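Local coordinates for protein glycosyltransferase (Streptomyces halstedii, PDB 3WAD) that is a two-domain glycosyltransferase of the GT-B fold class, related to the erythromycin biosynthesis protein CIII family, at residues A9-L14 with V40-D45; L337-W342 with D370-Q375. One frame throughout, in Å; residues are numbered along the deposited sequence.

Contact 1. Residues A9-L14 with V40-D45; sequences ANRSHL and VQAISD
L14 meets A42 and I43 through one methyl group. Its CD2 lies 3.6 Å from A42 CB and comes just as near to the carbonyl carbon of A42, then reaches on to I43, where the nearest side-chain atom, CG1, is 3.9 Å from L14 CD2. The branch therefore rests against both the methyl of A42 and the backbone link from A42 to I43. The first torsion of L14 (170°) sets CG trans to the backbone nitrogen and aims the isobutyl group across the gap. R11 contributes only aliphatic carbon: its CG stands 4.1 Å from A42 CB, beyond which the chain bends at CD and carries the guanidinium off. A42 presents just a methyl here, consistent with the close approach of the backbones, with R11 CA and A42 CA 6.5 Å apart.

Both helices follow neighbouring parallel strands, 2-6 and 30-35, of the Rossmann-like N-terminal domain of the GT-B fold. L14 and I43 both pack on I33, so the two helices cover the same face of the sheet; I43 also touches A50 of the edge strand 49-52.

No hydrogen bond crosses the contact; the polar groups work within each segment. N10 caps the first helix, its OD1 accepting from H13 N at 2.9 Å, in the carbonyl plane and on a lone pair. This ties down the helix start, while the ring of H13, with N10 OD1 in plane at its edge, bonds through ND1 to D130. In 40-45, Q41 NE2 donates to D45 OD1, met from above the carboxylate plane; A42 O accepts from S46 OG. The same segment faces the other subunit, with V40 packing on V234 of that second chain.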
loop_
_atom_site.group_PDB
_atom_site.type_symbol
_atom_site.label_atom_id
_atom_site.label_comp_id
_atom_site.label_asym_id
_atom_site.label_seq_id
_atom_site.Cartn_x
_atom_site.Cartn_y
_atom_site.Cartn_z
ATOM N N ALA B 9 -5.573 -11.671 -13.573
ATOM C CA ALA B 9 -4.673 -10.579 -13.986
ATOM C C ALA B 9 -5.388 -9.457 -14.714
ATOM O O ALA B 9 -5.565 -9.457 -15.961
ATOM C CB ALA B 9 -3.422 -11.122 -14.801
ATOM N N ASN B 10 -5.829 -8.475 -13.926
ATOM C CA ASN B 10 -6.574 -7.340 -14.450
ATOM C C ASN B 10 -6.352 -6.249 -13.452
ATOM O O ASN B 10 -6.707 -6.444 -12.282
ATOM C CB ASN B 10 -8.098 -7.628 -14.500
ATOM C CG ASN B 10 -8.907 -6.402 -14.991
ATOM O OD1 ASN B 10 -9.252 -5.486 -14.243
ATOM N ND2 ASN B 10 -9.210 -6.408 -16.258
ATOM N N ARG B 11 -5.848 -5.112 -13.892
ATOM C CA ARG B 11 -5.498 -4.060 -12.968
ATOM C C ARG B 11 -6.686 -3.474 -12.192
ATOM O O ARG B 11 -6.504 -3.096 -11.024
ATOM C CB ARG B 11 -4.723 -2.931 -13.670
ATOM C CG ARG B 11 -3.814 -2.064 -12.777
ATOM C CD ARG B 11 -2.711 -1.384 -13.671
ATOM N NE ARG B 11 -3.204 -1.231 -15.041
ATOM C CZ ARG B 11 -2.818 -1.957 -16.098
ATOM N NH1 ARG B 11 -1.878 -2.900 -15.990
ATOM N NH2 ARG B 11 -3.379 -1.733 -17.287
ATOM N N SER B 12 -7.816 -3.286 -12.859
ATOM C CA SER B 12 -9.046 -2.743 -12.235
ATOM C C SER B 12 -9.525 -3.678 -11.120
ATOM O O SER B 12 -9.894 -3.222 -10.087
ATOM C CB SER B 12 -10.197 -2.621 -13.278
ATOM O OG SER B 12 -9.792 -1.619 -14.197
ATOM N N HIS B 13 -9.586 -4.975 -11.376
ATOM C CA HIS B 13 -10.090 -5.885 -10.352
ATOM C C HIS B 13 -9.047 -5.984 -9.257
ATOM O O HIS B 13 -9.423 -6.094 -8.095
ATOM C CB HIS B 13 -10.391 -7.244 -10.920
ATOM C CG HIS B 13 -11.653 -7.296 -11.722
ATOM N ND1 HIS B 13 -12.785 -7.936 -11.261
ATOM C CD2 HIS B 13 -11.954 -6.828 -12.983
ATOM C CE1 HIS B 13 -13.737 -7.850 -12.184
ATOM N NE2 HIS B 13 -13.240 -7.225 -13.254
ATOM N N LEU B 14 -7.748 -5.897 -9.594
ATOM C CA LEU B 14 -6.714 -5.723 -8.539
ATOM C C LEU B 14 -6.940 -4.526 -7.665
ATOM O O LEU B 14 -7.023 -4.709 -6.443
ATOM C CB LEU B 14 -5.290 -5.750 -9.075
ATOM C CG LEU B 14 -4.246 -5.326 -8.026
ATOM C CD1 LEU B 14 -4.220 -6.218 -6.750
ATOM C CD2 LEU B 14 -2.842 -5.124 -8.643
ATOM N N VAL B 40 1.912 -9.236 -11.778
ATOM C CA VAL B 40 2.874 -8.990 -10.710
ATOM C C VAL B 40 3.349 -7.547 -10.625
ATOM O O VAL B 40 3.425 -6.926 -9.562
ATOM C CB VAL B 40 4.037 -10.009 -10.757
ATOM C CG1 VAL B 40 5.307 -9.463 -9.962
ATOM C CG2 VAL B 40 3.554 -11.413 -10.207
ATOM N N GLN B 41 3.623 -6.937 -11.752
ATOM C CA GLN B 41 4.069 -5.596 -11.669
ATOM C C GLN B 41 3.025 -4.665 -11.007
ATOM O O GLN B 41 3.406 -3.693 -10.252
ATOM C CB GLN B 41 4.404 -5.079 -13.088
ATOM C CG GLN B 41 4.883 -3.604 -13.056
ATOM C CD GLN B 41 6.155 -3.486 -12.283
ATOM O OE1 GLN B 41 7.075 -4.245 -12.519
ATOM N NE2 GLN B 41 6.216 -2.547 -11.320
ATOM N N ALA B 42 1.762 -4.836 -11.391
ATOM C CA ALA B 42 0.673 -4.052 -10.820
ATOM C C ALA B 42 0.589 -4.306 -9.281
ATOM O O ALA B 42 0.295 -3.382 -8.526
ATOM C CB ALA B 42 -0.682 -4.392 -11.469
ATOM N N ILE B 43 0.799 -5.554 -8.841
ATOM C CA ILE B 43 0.688 -5.811 -7.407
ATOM C C ILE B 43 1.833 -5.084 -6.719
ATOM O O ILE B 43 1.651 -4.451 -5.677
ATOM C CB ILE B 43 0.749 -7.322 -7.078
ATOM C CG1 ILE B 43 -0.501 -8.059 -7.612
ATOM C CG2 ILE B 43 0.846 -7.480 -5.549
ATOM C CD1 ILE B 43 -0.364 -9.532 -7.876
ATOM N N SER B 44 3.028 -5.168 -7.310
ATOM C CA SER B 44 4.145 -4.340 -6.818
ATOM C C SER B 44 3.942 -2.871 -6.759
ATOM O O SER B 44 4.343 -2.231 -5.760
ATOM C CB SER B 44 5.433 -4.635 -7.601
ATOM O OG SER B 44 5.857 -5.885 -7.171
ATOM N N ASP B 45 3.341 -2.310 -7.793
ATOM C CA ASP B 45 3.120 -0.882 -7.866
ATOM C C ASP B 45 2.077 -0.456 -6.840
ATOM O O ASP B 45 1.839 0.737 -6.692
ATOM C CB ASP B 45 2.575 -0.453 -9.217
ATOM C CG ASP B 45 3.601 -0.601 -10.375
ATOM O OD1 ASP B 45 4.816 -0.677 -10.104
ATOM O OD2 ASP B 45 3.122 -0.603 -11.547
#

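Contact 2. Residues L337-W342 with D370-Q375; sequences LIVPNW and DRLRDQ
L337 puts both of its methyl groups against the helix that carries L372 and Q375. CD1 faces the side chain of L372, 3.9 Å from L372 CD2, while L337 CD2 lies 3.7 Å from Q375 CB and close to the backbone oxygen of L372. V339 adds CG2 at 3.7 Å from L372 CD2, so that this one leucine methyl is met by both residues. The side chains of L337 and V339 cross that of L372 at about a right angle. Beyond the contact L372 continues onto F269 and V273 of helix 266-274, so it lies where helices 369-381 and 266-274 meet beside the parallel sheet of the C-terminal Rossmann-like domain.

No hydrogen bond links the two segments. Q375 CG lies opposite its carbonyl carbon (chi1 -71°) and the chain runs extended from there, which carries the carboxamide to L337, with Q375 OE1 3.1 Å from L337 CD1, a tight approach that is not a bond. The amide is instead held by the sheet's edge strand and the residue after it: OE1 is hydrogen-bonded to T362 OG1, and NE2 donates to V361 O.

L337 and V339 thus make their contacts through methyl groups, against hydrocarbon and two oxygens, and the one amide that enters has both polar ends engaged, so its place against leucine probably costs little.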
loop_
_atom_site.group_PDB
_atom_site.type_symbol
_atom_site.label_atom_id
_atom_site.label_comp_id
_atom_site.label_asym_id
_atom_site.label_seq_id
_atom_site.Cartn_x
_atom_site.Cartn_y
_atom_site.Cartn_z
ATOM N N LEU B 337 -22.528 13.133 -14.583
ATOM C CA LEU B 337 -23.212 12.887 -15.821
ATOM C C LEU B 337 -22.694 11.554 -16.320
ATOM O O LEU B 337 -21.491 11.388 -16.533
ATOM C CB LEU B 337 -23.025 14.091 -16.792
ATOM C CG LEU B 337 -23.327 14.138 -18.285
ATOM C CD1 LEU B 337 -24.387 13.205 -18.746
ATOM C CD2 LEU B 337 -23.443 15.620 -18.836
ATOM N N ILE B 338 -23.598 10.595 -16.401
ATOM C CA ILE B 338 -23.248 9.200 -16.677
ATOM C C ILE B 338 -23.661 8.875 -18.079
ATOM O O ILE B 338 -24.799 9.087 -18.446
ATOM C CB ILE B 338 -23.916 8.202 -15.626
ATOM C CG1 ILE B 338 -23.495 8.577 -14.202
ATOM C CG2 ILE B 338 -23.466 6.725 -15.884
ATOM C CD1 ILE B 338 -24.394 8.023 -13.083
ATOM N N VAL B 339 -22.729 8.410 -18.877
ATOM C CA VAL B 339 -23.046 7.850 -20.160
ATOM C C VAL B 339 -22.781 6.318 -20.038
ATOM O O VAL B 339 -21.666 5.866 -20.304
ATOM C CB VAL B 339 -22.182 8.481 -21.290
ATOM C CG1 VAL B 339 -22.459 7.787 -22.676
ATOM C CG2 VAL B 339 -22.470 9.963 -21.425
ATOM N N PRO B 340 -23.806 5.518 -19.641
ATOM C CA PRO B 340 -23.434 4.157 -19.174
ATOM C C PRO B 340 -22.833 3.257 -20.242
ATOM O O PRO B 340 -23.278 3.201 -21.381
ATOM C CB PRO B 340 -24.739 3.551 -18.647
ATOM C CG PRO B 340 -25.736 4.720 -18.467
ATOM C CD PRO B 340 -25.182 5.914 -19.258
ATOM N N ASN B 341 -21.790 2.557 -19.850
ATOM C CA ASN B 341 -21.300 1.508 -20.645
ATOM C C ASN B 341 -22.154 0.287 -20.255
ATOM O O ASN B 341 -23.111 0.419 -19.516
ATOM C CB ASN B 341 -19.811 1.336 -20.374
ATOM C CG ASN B 341 -19.131 0.518 -21.437
ATOM O OD1 ASN B 341 -17.943 0.689 -21.644
ATOM N ND2 ASN B 341 -19.883 -0.394 -22.130
ATOM N N TRP B 342 -21.876 -0.883 -20.780
ATOM C CA TRP B 342 -22.670 -2.035 -20.360
ATOM C C TRP B 342 -21.738 -3.166 -20.022
ATOM O O TRP B 342 -22.076 -4.288 -20.248
ATOM C CB TRP B 342 -23.669 -2.435 -21.454
ATOM C CG TRP B 342 -23.040 -2.428 -22.851
ATOM C CD1 TRP B 342 -22.313 -3.460 -23.453
ATOM C CD2 TRP B 342 -23.054 -1.337 -23.809
ATOM N NE1 TRP B 342 -21.880 -3.065 -24.703
ATOM C CE2 TRP B 342 -22.318 -1.781 -24.959
ATOM C CE3 TRP B 342 -23.614 -0.029 -23.811
ATOM C CZ2 TRP B 342 -22.130 -0.952 -26.111
ATOM C CZ3 TRP B 342 -23.420 0.800 -24.950
ATOM C CH2 TRP B 342 -22.686 0.325 -26.086
ATOM N N ASP B 370 -25.186 18.350 -27.912
ATOM C CA ASP B 370 -26.085 19.274 -27.284
ATOM C C ASP B 370 -26.723 18.726 -26.010
ATOM O O ASP B 370 -26.817 19.467 -25.018
ATOM C CB ASP B 370 -27.162 19.716 -28.270
ATOM C CG ASP B 370 -26.666 20.786 -29.236
ATOM O OD1 ASP B 370 -25.434 20.993 -29.366
ATOM O OD2 ASP B 370 -27.544 21.418 -29.884
ATOM N N ARG B 371 -27.152 17.459 -26.060
ATOM C CA ARG B 371 -27.662 16.750 -24.877
ATOM C C ARG B 371 -26.673 16.672 -23.727
ATOM O O ARG B 371 -27.056 16.983 -22.584
ATOM C CB ARG B 371 -28.194 15.369 -25.220
ATOM C CG ARG B 371 -29.477 15.487 -25.928
ATOM C CD ARG B 371 -30.135 14.141 -26.175
ATOM N NE ARG B 371 -30.632 14.118 -27.552
ATOM C CZ ARG B 371 -31.242 13.092 -28.161
ATOM N NH1 ARG B 371 -31.470 11.945 -27.523
ATOM N NH2 ARG B 371 -31.636 13.222 -29.438
ATOM N N LEU B 372 -25.421 16.322 -23.994
ATOM C CA LEU B 372 -24.390 16.335 -22.916
ATOM C C LEU B 372 -24.180 17.718 -22.330
ATOM O O LEU B 372 -24.175 17.899 -21.117
ATOM C CB LEU B 372 -23.043 15.876 -23.420
ATOM C CG LEU B 372 -22.706 14.415 -23.598
ATOM C CD1 LEU B 372 -21.194 14.330 -24.057
ATOM C CD2 LEU B 372 -23.008 13.551 -22.325
ATOM N N ARG B 373 -24.000 18.715 -23.197
ATOM C CA ARG B 373 -23.751 20.056 -22.730
ATOM C C ARG B 373 -24.888 20.546 -21.831
ATOM O O ARG B 373 -24.668 21.065 -20.663
ATOM C CB ARG B 373 -23.546 20.949 -23.955
ATOM C CG ARG B 373 -23.322 22.366 -23.662
ATOM C CD ARG B 373 -23.766 23.207 -24.882
ATOM N NE ARG B 373 -25.219 23.206 -25.067
ATOM C CZ ARG B 373 -25.837 23.502 -26.219
ATOM N NH1 ARG B 373 -25.140 23.843 -27.314
ATOM N NH2 ARG B 373 -27.171 23.466 -26.266
ATOM N N ASP B 374 -26.124 20.336 -22.312
ATOM C CA ASP B 374 -27.302 20.794 -21.553
ATOM C C ASP B 374 -27.362 20.131 -20.195
ATOM O O ASP B 374 -27.594 20.791 -19.181
ATOM C CB ASP B 374 -28.600 20.535 -22.311
ATOM C CG ASP B 374 -28.748 21.451 -23.511
ATOM O OD1 ASP B 374 -27.983 22.443 -23.580
ATOM O OD2 ASP B 374 -29.598 21.126 -24.405
ATOM N N GLN B 375 -27.146 18.815 -20.150
ATOM C CA GLN B 375 -27.096 18.117 -18.839
ATOM C C GLN B 375 -25.989 18.691 -17.935
ATOM O O GLN B 375 -26.220 19.003 -16.758
ATOM C CB GLN B 375 -26.958 16.629 -19.095
ATOM C CG GLN B 375 -28.224 16.005 -19.645
ATOM C CD GLN B 375 -28.135 14.463 -19.715
ATOM O OE1 GLN B 375 -27.097 13.906 -20.014
ATOM N NE2 GLN B 375 -29.207 13.798 -19.438
#

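Overall arrangement
The two contacts belong to different halves of the GT-B architecture: contact 1 packs two helices together on the N-terminal sheet, whereas contact 2 seats a helix on the C-terminal sheet. They follow one another along the chain without interleaving. Their centres are 30 Å apart, yet their nearest atoms are only about 11 Å apart, between the beginning of helix 11-16 and the loop around N341 that leaves strand 336-338. Both of these lie beyond the C-terminal ends of parallel strands, where the two domains of a GT-B enzyme usually face each other across a cleft. Contact 1 also adjoins the second subunit; contact 2 does not.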